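PDB 5ULJ: RAI1, which removes the entire NAD cap from the 5' end of NAD-capped RNAs, using a divalent metal ion, and binds and stimulates the exoribonuclease RAT1. Local coordinates for residues A[34-39]-A[213-218]; A[121-126]-A[276-281]; A[134-139]-A[360-365]; A[55-60]-A[187-192]. All coordinates share one frame; numbering follows the deposited sequence.

All four contacts belong to the RAI1-like PD-(D/E)XK nuclease fold. Their first segments run in the order 34-39, 55-60, 121-126, 134-139; contact 4 nests inside the loop closed by contact 1, and every other pair interleaves. Contacts 2 and 3 touch, with centres 20 Å apart: helix 115-123 runs on to strand 132-139, and L124 packs on F364 while L121 meets L134. Contacts 1 and 2 lie on opposite sides of the chain's centre, 26 Å between centres; Q216 of contact 1 lines the nucleotide pocket, and the K278 side chain of contact 2 lies about 8 Å from the nucleotide. Contacts 3 and 4 are farthest apart, at 40 Å. The fold around the active site thus joins segments distant in sequence.

Contact 1: A[34-39]-A[213-218]; sequences RDIDGE and NYEQYI. With 0WD ([[(2R,3S,4R,5R)-5-(3-aminocarbonyl-4H-pyridin-1-yl)-3,4-bis(oxidanyl)oxolan-2-yl]methoxy-oxidanyl-phosphoryl] [(2R,3S,4R,5R)-5-(6-aminopurin-9-yl)-4-oxidanyl-3-phosphonooxy-oxolan-2-yl]methyl hydrogen phosphate), chain F.
R34 and Q216 form an antiparallel hydrogen-bonded pair where strand 27-34 ends against the start of strand 216-225. Q216 N reaches R34 O at 2.8 Å, and R34 N returns the bond to Q216 O. The tight part lies beside this pair. The R34 chain starts with CG anti to the backbone N (chi1 -175°) and bends at chi3, which brings NE to Y214 O at 2.8 Å, nearly straight at 168° and on a lone pair of that carbonyl. NH2 adds a weak bond to N213 O at 3.1 Å, and NH1 is held by N83. The guanidinium thus meets two successive carbonyls at its edge, while the CG of Q216 lies 3.5 Å from NH2. Replacing R34 with alanine would probably leave the carbonyls of Y214 and N213 without these donors and N83 without its NH1 partner.

Beyond the pair the packing is looser and opens to solvent, with D37 and E215 exposed. A type I turn from D35 to G38 leads the chain back, and D35 OD1 takes N-H groups from D37 and E39 on opposite faces of its carboxylate, the first making an Asx turn. I36 CB lies alongside E215 CG at 3.7 Å, and a water sits between the two residues, 3.1 Å from both I36 N and E215 OE2. The Y214 ring stands near the G38 backbone and makes a cation-pi contact with K76. The whole is a beta-hairpin turn set against a neighbouring strand, whose Q216 belongs to the nucleotide pocket of this decapping nuclease.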
# COMPACT_ATOMS: atom_id res chain seq x y z
N ARG A 34 3.15 -5.74 -12.41
CA ARG A 34 3.50 -4.88 -13.53
C ARG A 34 5.01 -4.90 -13.66
O ARG A 34 5.71 -4.54 -12.71
CB ARG A 34 2.98 -3.46 -13.32
CG ARG A 34 3.20 -2.53 -14.50
CD ARG A 34 2.63 -1.14 -14.21
NE ARG A 34 3.41 -0.44 -13.20
CZ ARG A 34 2.96 0.59 -12.48
NH1 ARG A 34 1.72 1.02 -12.66
NH2 ARG A 34 3.74 1.17 -11.59
N ASP A 35 5.53 -5.34 -14.80
CA ASP A 35 6.97 -5.46 -14.95
C ASP A 35 7.61 -4.14 -15.37
O ASP A 35 6.93 -3.11 -15.47
CB ASP A 35 7.34 -6.58 -15.93
CG ASP A 35 6.72 -6.40 -17.30
OD1 ASP A 35 6.44 -5.26 -17.72
OD2 ASP A 35 6.50 -7.43 -17.98
N ILE A 36 8.91 -4.18 -15.63
CA ILE A 36 9.69 -2.99 -15.91
C ILE A 36 9.28 -2.30 -17.21
O ILE A 36 9.69 -1.17 -17.49
CB ILE A 36 11.20 -3.33 -15.96
CG1 ILE A 36 12.06 -2.09 -15.69
CG2 ILE A 36 11.56 -3.98 -17.29
CD1 ILE A 36 13.46 -2.41 -15.25
N ASP A 37 8.46 -2.98 -18.01
CA ASP A 37 8.04 -2.45 -19.30
C ASP A 37 6.58 -1.99 -19.28
O ASP A 37 6.05 -1.57 -20.31
CB ASP A 37 8.25 -3.49 -20.39
CG ASP A 37 9.69 -3.97 -20.47
OD1 ASP A 37 10.60 -3.12 -20.51
OD2 ASP A 37 9.90 -5.20 -20.47
N GLY A 38 5.95 -2.06 -18.12
CA GLY A 38 4.58 -1.60 -17.96
C GLY A 38 3.54 -2.64 -18.32
O GLY A 38 2.34 -2.37 -18.28
N GLU A 39 3.99 -3.84 -18.67
CA GLU A 39 3.09 -4.94 -19.00
C GLU A 39 2.69 -5.68 -17.73
O GLU A 39 3.46 -5.75 -16.78
CB GLU A 39 3.75 -5.89 -19.99
CG GLU A 39 4.21 -5.22 -21.28
CD GLU A 39 5.11 -6.12 -22.12
OE1 GLU A 39 5.09 -7.35 -21.91
OE2 GLU A 39 5.84 -5.59 -22.98
N ASN A 213 10.08 3.01 -11.26
CA ASN A 213 8.89 2.77 -10.45
C ASN A 213 7.81 2.07 -11.27
O ASN A 213 6.62 2.15 -10.96
CB ASN A 213 8.36 4.08 -9.86
CG ASN A 213 7.85 5.05 -10.91
OD1 ASN A 213 8.20 4.94 -12.09
ND2 ASN A 213 7.03 6.00 -10.49
N TYR A 214 8.24 1.39 -12.33
CA TYR A 214 7.35 0.58 -13.15
C TYR A 214 7.09 -0.77 -12.49
O TYR A 214 5.95 -1.22 -12.40
CB TYR A 214 7.94 0.36 -14.54
CG TYR A 214 7.61 1.45 -15.54
CD1 TYR A 214 8.35 2.62 -15.60
CD2 TYR A 214 6.56 1.30 -16.43
CE1 TYR A 214 8.06 3.61 -16.51
CE2 TYR A 214 6.25 2.28 -17.35
CZ TYR A 214 7.00 3.44 -17.38
OH TYR A 214 6.70 4.42 -18.29
N GLU A 215 8.16 -1.41 -12.03
CA GLU A 215 8.08 -2.73 -11.41
C GLU A 215 7.24 -2.71 -10.14
O GLU A 215 7.58 -2.03 -9.17
CB GLU A 215 9.48 -3.26 -11.10
CG GLU A 215 10.31 -3.58 -12.33
CD GLU A 215 11.71 -4.06 -11.99
OE1 GLU A 215 12.37 -3.42 -11.14
OE2 GLU A 215 12.14 -5.09 -12.55
N GLN A 216 6.15 -3.45 -10.16
CA GLN A 216 5.26 -3.55 -9.01
C GLN A 216 4.78 -4.99 -8.82
O GLN A 216 4.04 -5.51 -9.65
CB GLN A 216 4.06 -2.61 -9.16
CG GLN A 216 4.41 -1.13 -9.10
CD GLN A 216 4.66 -0.64 -7.69
OE1 GLN A 216 5.77 -0.75 -7.16
NE2 GLN A 216 3.62 -0.10 -7.06
N TYR A 217 5.22 -5.62 -7.74
CA TYR A 217 4.76 -6.97 -7.41
C TYR A 217 3.60 -6.87 -6.43
O TYR A 217 3.78 -6.48 -5.27
CB TYR A 217 5.90 -7.80 -6.82
CG TYR A 217 5.50 -9.20 -6.41
CD1 TYR A 217 5.50 -10.24 -7.34
CD2 TYR A 217 5.13 -9.49 -5.11
CE1 TYR A 217 5.13 -11.53 -6.97
CE2 TYR A 217 4.76 -10.77 -4.73
CZ TYR A 217 4.77 -11.78 -5.67
OH TYR A 217 4.41 -13.06 -5.29
N ILE A 218 2.40 -7.23 -6.89
CA ILE A 218 1.21 -7.08 -6.07
C ILE A 218 0.74 -8.41 -5.49
O ILE A 218 0.32 -9.31 -6.22
CB ILE A 218 0.04 -6.47 -6.87
CG1 ILE A 218 0.48 -5.18 -7.57
CG2 ILE A 218 -1.16 -6.22 -5.96
CD1 ILE A 218 0.93 -4.10 -6.62
C1M 0WD F . -1.36 1.32 -7.36
C2M 0WD F . -0.93 2.13 -6.17
O2M 0WD F . -1.03 3.54 -6.45
C3M 0WD F . 0.49 1.69 -6.15
O3M 0WD F . 1.10 2.15 -7.36
O4M 0WD F . -1.00 0.00 -6.91
C4M 0WD F . 0.30 0.17 -6.25
C5M 0WD F . 0.30 -0.52 -4.87
O5M 0WD F . -0.89 -0.25 -4.13
PN 0WD F . -0.78 -0.14 -2.52
O1N 0WD F . 0.23 -1.21 -2.35
O2N 0WD F . -2.21 -0.28 -2.15
O3P 0WD F . -0.16 1.32 -2.26
PA 0WD F . 0.75 1.78 -1.03
O1A 0WD F . 0.54 3.22 -0.81
O2A 0WD F . 0.57 0.83 0.10
O5B 0WD F . 2.23 1.57 -1.63
C5B 0WD F . 3.02 2.71 -1.99
C4B 0WD F . 3.88 2.37 -3.21
C3B 0WD F . 5.24 3.03 -3.13
O3B 0WD F . 6.04 2.45 -2.09
P2' 0WD F . 6.26 3.20 -0.71
OP2 0WD F . 7.62 2.75 -0.34
OP1 0WD F . 6.16 4.62 -1.06
OP3 0WD F . 5.19 2.67 0.15
O4B 0WD F . 3.37 2.98 -4.42
C1B 0WD F . 4.53 3.07 -5.31
C2B 0WD F . 5.70 2.57 -4.48
O2B 0WD F . 5.72 1.14 -4.50
O HOH W 1 10.30 -6.68 -14.55

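Contact 2: A[121-126]-A[276-281]; sequences LLALPY and LFKTWA
F277 and A123 meet where helix 115-123 and the turn after it pack on helix 266-286, a buried contact in the nuclease fold, made mainly by apolar and aromatic groups with no hydrogen bond between the segments. F277 can be followed outward. Its CB leads from the helix backbone towards the other segment, and with CG anti to the backbone N (chi1 169°) the ring reaches that segment. Farther out, CE2 lands on A123, 3.7 Å from CA and 3.8 Å from CB, so the small alanine lets the ring come right up to the helix backbone. CZ, at the tip, looks at Y126, 3.9 Å from CD2, and passes 4.1 Å from L122 O.

The two rings cross at about a right angle, planes 86° apart and centroids 5.7 Å apart: an offset edge-to-face pair in which Y126 offers its edge to the face of F277. I317 and I331 also touch the F277 side chain, while T335 and N332 touch that of Y126.

One turn further along helix 266-286, A281 and W280 receive L122, just ahead of Q282, a substrate-binding residue. The leucine uses one branch for both: CD2 lies 4.2 Å from W280 CZ3 and rests on the methyl of A281, CD2 to CB 3.6 Å.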
# COMPACT_ATOMS: atom_id res chain seq x y z
N LEU A 121 -6.86 4.78 6.39
CA LEU A 121 -7.85 4.73 7.46
C LEU A 121 -7.20 4.37 8.80
O LEU A 121 -7.52 4.96 9.83
CB LEU A 121 -8.95 3.73 7.13
CG LEU A 121 -9.87 4.08 5.95
CD1 LEU A 121 -10.87 2.96 5.70
CD2 LEU A 121 -10.59 5.39 6.21
N LEU A 122 -6.30 3.40 8.76
CA LEU A 122 -5.64 2.92 9.97
C LEU A 122 -4.75 3.99 10.60
O LEU A 122 -4.64 4.08 11.82
CB LEU A 122 -4.81 1.67 9.65
CG LEU A 122 -3.99 1.02 10.77
CD1 LEU A 122 -4.85 0.74 11.98
CD2 LEU A 122 -3.35 -0.27 10.27
N ALA A 123 -4.14 4.83 9.76
CA ALA A 123 -3.18 5.82 10.24
C ALA A 123 -3.82 7.18 10.51
O ALA A 123 -3.18 8.09 11.03
CB ALA A 123 -2.05 5.98 9.24
N LEU A 124 -5.10 7.30 10.16
CA LEU A 124 -5.84 8.56 10.31
C LEU A 124 -5.77 9.23 11.69
O LEU A 124 -5.57 10.45 11.75
CB LEU A 124 -7.32 8.33 9.93
CG LEU A 124 -8.24 9.54 9.79
CD1 LEU A 124 -9.30 9.27 8.73
CD2 LEU A 124 -8.91 9.92 11.10
N PRO A 125 -5.94 8.48 12.80
CA PRO A 125 -5.99 9.15 14.10
C PRO A 125 -4.76 9.98 14.45
O PRO A 125 -4.85 10.89 15.28
CB PRO A 125 -6.13 7.99 15.09
CG PRO A 125 -6.77 6.91 14.31
CD PRO A 125 -6.19 7.03 12.94
N TYR A 126 -3.62 9.68 13.83
CA TYR A 126 -2.40 10.43 14.10
C TYR A 126 -1.92 11.13 12.84
O TYR A 126 -0.74 11.48 12.71
CB TYR A 126 -1.33 9.50 14.67
CG TYR A 126 -1.82 8.76 15.89
CD1 TYR A 126 -1.98 9.42 17.10
CD2 TYR A 126 -2.16 7.41 15.83
CE1 TYR A 126 -2.44 8.76 18.22
CE2 TYR A 126 -2.63 6.75 16.95
CZ TYR A 126 -2.76 7.42 18.14
OH TYR A 126 -3.22 6.77 19.26
N LEU A 276 7.64 5.50 10.77
CA LEU A 276 7.68 4.12 11.24
C LEU A 276 6.28 3.60 11.56
O LEU A 276 5.99 2.42 11.37
CB LEU A 276 8.58 4.01 12.48
CG LEU A 276 9.01 2.60 12.90
CD1 LEU A 276 9.72 1.90 11.76
CD2 LEU A 276 9.89 2.67 14.13
N PHE A 277 5.42 4.49 12.04
CA PHE A 277 4.04 4.13 12.33
C PHE A 277 3.28 3.78 11.05
O PHE A 277 2.57 2.78 11.00
CB PHE A 277 3.32 5.25 13.08
CG PHE A 277 1.83 5.07 13.17
CD1 PHE A 277 1.30 3.98 13.84
CD2 PHE A 277 0.97 5.98 12.59
CE1 PHE A 277 -0.07 3.81 13.93
CE2 PHE A 277 -0.40 5.81 12.67
CZ PHE A 277 -0.92 4.72 13.34
N LYS A 278 3.43 4.61 10.03
CA LYS A 278 2.77 4.36 8.75
C LYS A 278 3.32 3.09 8.10
O LYS A 278 2.58 2.35 7.46
CB LYS A 278 2.95 5.55 7.80
CG LYS A 278 1.96 6.68 8.02
CD LYS A 278 1.68 7.44 6.74
CE LYS A 278 2.65 8.60 6.55
NZ LYS A 278 2.42 9.68 7.54
N THR A 279 4.61 2.86 8.28
CA THR A 279 5.24 1.65 7.77
C THR A 279 4.69 0.42 8.48
O THR A 279 4.39 -0.59 7.84
CB THR A 279 6.77 1.71 7.93
OG1 THR A 279 7.30 2.73 7.08
CG2 THR A 279 7.40 0.38 7.54
N TRP A 280 4.55 0.50 9.80
CA TRP A 280 3.95 -0.59 10.56
C TRP A 280 2.55 -0.89 10.06
O TRP A 280 2.21 -2.05 9.83
CB TRP A 280 3.90 -0.26 12.06
CG TRP A 280 3.02 -1.22 12.81
CD1 TRP A 280 3.38 -2.45 13.30
CD2 TRP A 280 1.64 -1.05 13.14
NE1 TRP A 280 2.31 -3.04 13.91
CE2 TRP A 280 1.23 -2.21 13.83
CE3 TRP A 280 0.71 -0.03 12.92
CZ2 TRP A 280 -0.07 -2.37 14.31
CZ3 TRP A 280 -0.58 -0.20 13.39
CH2 TRP A 280 -0.96 -1.36 14.08
N ALA A 281 1.75 0.15 9.90
CA ALA A 281 0.38 0.01 9.42
C ALA A 281 0.35 -0.69 8.07
O ALA A 281 -0.44 -1.61 7.84
CB ALA A 281 -0.30 1.37 9.32

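Contact 3: A[134-139]-A[360-365]; sequences LNVLAY and YRVSFD
N135 and R361 are brought together by their torsions: CG of R361 runs anti to the backbone N (chi1 180°) and its chain bends at chi3, while N135 places CG beside its own backbone N (chi1 -68°). The two side chains then lie side by side, pointing the same way, with amide and guanidinium planes 33° apart. R361 grips one atom side-on with two nitrogens: NE meets N135 OD1 at 2.8 Å, nearly in line with the C=O bond, and NH2 meets the same N135 OD1 at 2.9 Å on a lone pair. D148 completes the cluster, salt-bridged to R361 and hydrogen-bonded to N135 ND2. A leucine at R361 would probably leave N135 OD1 without its two donors and D148 without its cationic mate.

On the other face V136 and V362 meet through CG2 methyls 3.8 Å apart, and the CB atoms of V136 and Y360 sit 4.4 Å from each other. Four backbone bonds flank the N135-R361 pair, among them V136 N to Y360 O, 2.8 Å. Strands 132-139 and 359-365 thus make a twisted antiparallel pairing, in which L134 to V136 are matched with Y360 to V362, with a buried polar cluster on one face and an apolar one on the other.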
# COMPACT_ATOMS: atom_id res chain seq x y z
N LEU A 134 -12.79 8.08 -0.24
CA LEU A 134 -12.90 6.73 -0.77
C LEU A 134 -14.28 6.47 -1.37
O LEU A 134 -15.30 6.71 -0.73
CB LEU A 134 -12.62 5.71 0.33
CG LEU A 134 -11.26 5.79 1.02
CD1 LEU A 134 -11.21 4.85 2.21
CD2 LEU A 134 -10.14 5.48 0.04
N ASN A 135 -14.30 5.96 -2.60
CA ASN A 135 -15.54 5.52 -3.22
C ASN A 135 -15.89 4.11 -2.78
O ASN A 135 -15.04 3.21 -2.80
CB ASN A 135 -15.44 5.57 -4.75
CG ASN A 135 -15.35 6.99 -5.28
OD1 ASN A 135 -15.88 7.92 -4.68
ND2 ASN A 135 -14.66 7.15 -6.40
N VAL A 136 -17.13 3.90 -2.37
CA VAL A 136 -17.60 2.58 -1.97
C VAL A 136 -18.87 2.22 -2.72
O VAL A 136 -19.80 3.02 -2.80
CB VAL A 136 -17.87 2.50 -0.45
CG1 VAL A 136 -18.14 1.06 -0.05
CG2 VAL A 136 -16.69 3.05 0.33
N LEU A 137 -18.91 1.02 -3.28
CA LEU A 137 -20.12 0.55 -3.95
C LEU A 137 -20.39 -0.91 -3.64
O LEU A 137 -19.46 -1.71 -3.50
CB LEU A 137 -20.03 0.78 -5.46
CG LEU A 137 -18.95 0.06 -6.28
CD1 LEU A 137 -19.42 -1.30 -6.76
CD2 LEU A 137 -18.53 0.93 -7.46
N ALA A 138 -21.66 -1.26 -3.52
CA ALA A 138 -22.07 -2.63 -3.28
C ALA A 138 -22.31 -3.34 -4.61
O ALA A 138 -22.99 -2.82 -5.49
CB ALA A 138 -23.32 -2.67 -2.42
N TYR A 139 -21.73 -4.53 -4.75
CA TYR A 139 -21.93 -5.33 -5.95
C TYR A 139 -21.73 -6.81 -5.64
O TYR A 139 -20.74 -7.20 -5.02
CB TYR A 139 -20.98 -4.89 -7.06
CG TYR A 139 -21.13 -5.71 -8.33
CD1 TYR A 139 -22.17 -5.47 -9.21
CD2 TYR A 139 -20.22 -6.72 -8.64
CE1 TYR A 139 -22.32 -6.22 -10.36
CE2 TYR A 139 -20.36 -7.47 -9.79
CZ TYR A 139 -21.41 -7.22 -10.65
OH TYR A 139 -21.55 -7.96 -11.80
N TYR A 360 -21.39 5.22 -2.86
CA TYR A 360 -21.14 6.00 -1.66
C TYR A 360 -19.73 6.56 -1.62
O TYR A 360 -18.84 6.08 -2.33
CB TYR A 360 -21.39 5.16 -0.41
CG TYR A 360 -22.83 4.71 -0.24
CD1 TYR A 360 -23.29 3.55 -0.85
CD2 TYR A 360 -23.72 5.45 0.52
CE1 TYR A 360 -24.60 3.13 -0.70
CE2 TYR A 360 -25.03 5.04 0.68
CZ TYR A 360 -25.47 3.88 0.06
OH TYR A 360 -26.77 3.48 0.21
N ARG A 361 -19.52 7.58 -0.80
CA ARG A 361 -18.19 8.12 -0.58
C ARG A 361 -17.91 8.35 0.89
O ARG A 361 -18.67 9.04 1.58
CB ARG A 361 -18.00 9.43 -1.35
CG ARG A 361 -16.62 10.05 -1.15
CD ARG A 361 -16.32 11.08 -2.22
NE ARG A 361 -16.28 10.48 -3.55
CZ ARG A 361 -16.36 11.17 -4.69
NH1 ARG A 361 -16.48 12.49 -4.65
NH2 ARG A 361 -16.32 10.54 -5.85
N VAL A 362 -16.83 7.76 1.37
CA VAL A 362 -16.36 7.98 2.73
C VAL A 362 -15.31 9.08 2.71
O VAL A 362 -14.34 9.01 1.95
CB VAL A 362 -15.77 6.70 3.35
CG1 VAL A 362 -15.48 6.92 4.82
CG2 VAL A 362 -16.72 5.54 3.15
N SER A 363 -15.50 10.11 3.53
CA SER A 363 -14.63 11.27 3.48
C SER A 363 -14.21 11.77 4.85
O SER A 363 -15.05 11.99 5.73
CB SER A 363 -15.31 12.40 2.70
OG SER A 363 -14.49 13.55 2.65
N PHE A 364 -12.91 11.96 5.03
CA PHE A 364 -12.39 12.65 6.20
C PHE A 364 -11.93 14.05 5.81
O PHE A 364 -11.08 14.21 4.93
CB PHE A 364 -11.24 11.89 6.85
CG PHE A 364 -10.56 12.65 7.95
CD1 PHE A 364 -11.21 12.87 9.15
CD2 PHE A 364 -9.28 13.15 7.79
CE1 PHE A 364 -10.60 13.58 10.17
CE2 PHE A 364 -8.66 13.85 8.80
CZ PHE A 364 -9.32 14.07 9.99
N ASP A 365 -12.51 15.05 6.46
CA ASP A 365 -12.17 16.44 6.19
C ASP A 365 -11.36 17.02 7.34
O ASP A 365 -11.87 17.16 8.45
CB ASP A 365 -13.44 17.26 5.96
CG ASP A 365 -13.15 18.72 5.64
OD1 ASP A 365 -12.06 19.01 5.11
OD2 ASP A 365 -14.02 19.57 5.92

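Contact 4: A[55-60]-A[187-192]; sequences YYLPDS and AIATLP
Y56 and L191 cross obliquely: the leucine brings CD1 to within 3.7 Å of Y56 CB and 3.8 Å of CD2, touching the root and one flank of the tyrosine. One face of the Y56 ring has P58 CD, of its own segment, above its rim. The far end of L57 reaches the last turn of helix 169-188. With CG anti to the backbone N (chi1 -168°) it sends CD1 out to I188 CD1, 3.8 Å away, the two side chains crossing at a slant, and to A189 CB at 4.0 Å. Y55 also leans on A189, Y55 CE1 lying 4.2 Å from A189 CB, and it further packs on L257, a residue of the metal site.

A single direct hydrogen bond joins the two backbones: Y56 N to A189 O, 2.8 Å. Y55 and T190 form the adjoining antiparallel non-hydrogen-bonded pair of a two-stranded sheet. A water lies 3.1 Å from Y56 O and 2.8 Å from I188 O. The chemistry implies a join held by apolar packing and one firm backbone bond, with water lying between carbonyls of the two segments, where it can probably offset their mutual repulsion.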
# COMPACT_ATOMS: atom_id res chain seq x y z
N TYR A 55 16.25 -9.90 -1.41
CA TYR A 55 17.06 -8.98 -0.62
C TYR A 55 18.52 -9.39 -0.57
O TYR A 55 18.85 -10.53 -0.25
CB TYR A 55 16.51 -8.87 0.81
CG TYR A 55 17.22 -7.82 1.64
CD1 TYR A 55 16.93 -6.47 1.49
CD2 TYR A 55 18.18 -8.19 2.58
CE1 TYR A 55 17.58 -5.52 2.25
CE2 TYR A 55 18.83 -7.24 3.34
CZ TYR A 55 18.52 -5.90 3.17
OH TYR A 55 19.17 -4.95 3.93
N TYR A 56 19.40 -8.45 -0.90
CA TYR A 56 20.83 -8.67 -0.78
C TYR A 56 21.56 -7.35 -0.58
O TYR A 56 21.70 -6.55 -1.51
CB TYR A 56 21.39 -9.39 -2.00
CG TYR A 56 22.89 -9.54 -1.96
CD1 TYR A 56 23.50 -10.30 -0.96
CD2 TYR A 56 23.70 -8.92 -2.90
CE1 TYR A 56 24.87 -10.43 -0.91
CE2 TYR A 56 25.08 -9.05 -2.85
CZ TYR A 56 25.66 -9.81 -1.86
OH TYR A 56 27.03 -9.95 -1.81
N LEU A 57 22.03 -7.12 0.64
CA LEU A 57 22.75 -5.90 0.97
C LEU A 57 23.86 -6.20 1.97
O LEU A 57 23.62 -6.19 3.18
CB LEU A 57 21.80 -4.85 1.53
CG LEU A 57 22.35 -3.42 1.64
CD1 LEU A 57 22.63 -2.84 0.27
CD2 LEU A 57 21.37 -2.54 2.41
N PRO A 58 25.07 -6.49 1.46
CA PRO A 58 26.22 -6.80 2.32
C PRO A 58 26.50 -5.67 3.30
O PRO A 58 26.39 -4.50 2.92
CB PRO A 58 27.37 -6.96 1.33
CG PRO A 58 26.73 -7.24 0.03
CD PRO A 58 25.42 -6.52 0.04
N ASP A 59 26.87 -6.01 4.53
CA ASP A 59 27.23 -5.01 5.52
C ASP A 59 28.54 -4.32 5.11
O ASP A 59 28.94 -3.32 5.71
CB ASP A 59 27.36 -5.63 6.91
CG ASP A 59 26.05 -6.22 7.39
OD1 ASP A 59 25.14 -6.43 6.56
OD2 ASP A 59 25.92 -6.47 8.61
N SER A 60 29.19 -4.87 4.09
CA SER A 60 30.40 -4.29 3.53
C SER A 60 30.13 -2.94 2.87
O SER A 60 30.91 -2.01 3.02
CB SER A 60 31.01 -5.26 2.51
OG SER A 60 31.68 -4.55 1.47
N ALA A 187 16.92 -0.85 -5.64
CA ALA A 187 17.70 -1.39 -6.75
C ALA A 187 19.03 -1.97 -6.28
O ALA A 187 19.44 -3.04 -6.72
CB ALA A 187 17.93 -0.32 -7.81
N ILE A 188 19.70 -1.26 -5.38
CA ILE A 188 21.03 -1.67 -4.92
C ILE A 188 20.96 -2.65 -3.76
O ILE A 188 21.99 -3.17 -3.33
CB ILE A 188 21.88 -0.45 -4.50
CG1 ILE A 188 21.21 0.30 -3.34
CG2 ILE A 188 22.10 0.48 -5.69
CD1 ILE A 188 21.93 0.14 -2.02
N ALA A 189 19.76 -2.91 -3.25
CA ALA A 189 19.60 -3.82 -2.12
C ALA A 189 18.88 -5.10 -2.50
O ALA A 189 18.57 -5.93 -1.64
CB ALA A 189 18.86 -3.12 -0.98
N THR A 190 18.61 -5.28 -3.79
CA THR A 190 17.91 -6.47 -4.25
C THR A 190 18.59 -7.14 -5.43
O THR A 190 19.35 -6.52 -6.17
CB THR A 190 16.45 -6.15 -4.65
OG1 THR A 190 16.44 -5.10 -5.63
CG2 THR A 190 15.64 -5.73 -3.44
N LEU A 191 18.31 -8.43 -5.60
CA LEU A 191 18.78 -9.20 -6.74
C LEU A 191 17.58 -9.75 -7.50
O LEU A 191 16.57 -10.10 -6.89
CB LEU A 191 19.70 -10.33 -6.30
CG LEU A 191 21.05 -9.93 -5.70
CD1 LEU A 191 21.81 -11.17 -5.24
CD2 LEU A 191 21.86 -9.13 -6.70
N PRO A 192 17.68 -9.82 -8.84
CA PRO A 192 16.58 -10.34 -9.67
C PRO A 192 16.23 -11.78 -9.31
O PRO A 192 15.07 -12.17 -9.39
CB PRO A 192 17.15 -10.25 -11.09
CG PRO A 192 18.23 -9.22 -11.01
CD PRO A 192 18.82 -9.37 -9.65
O HOH W 2 21.86 -6.01 -4.46
O HOH W 3 23.80 -5.35 -3.40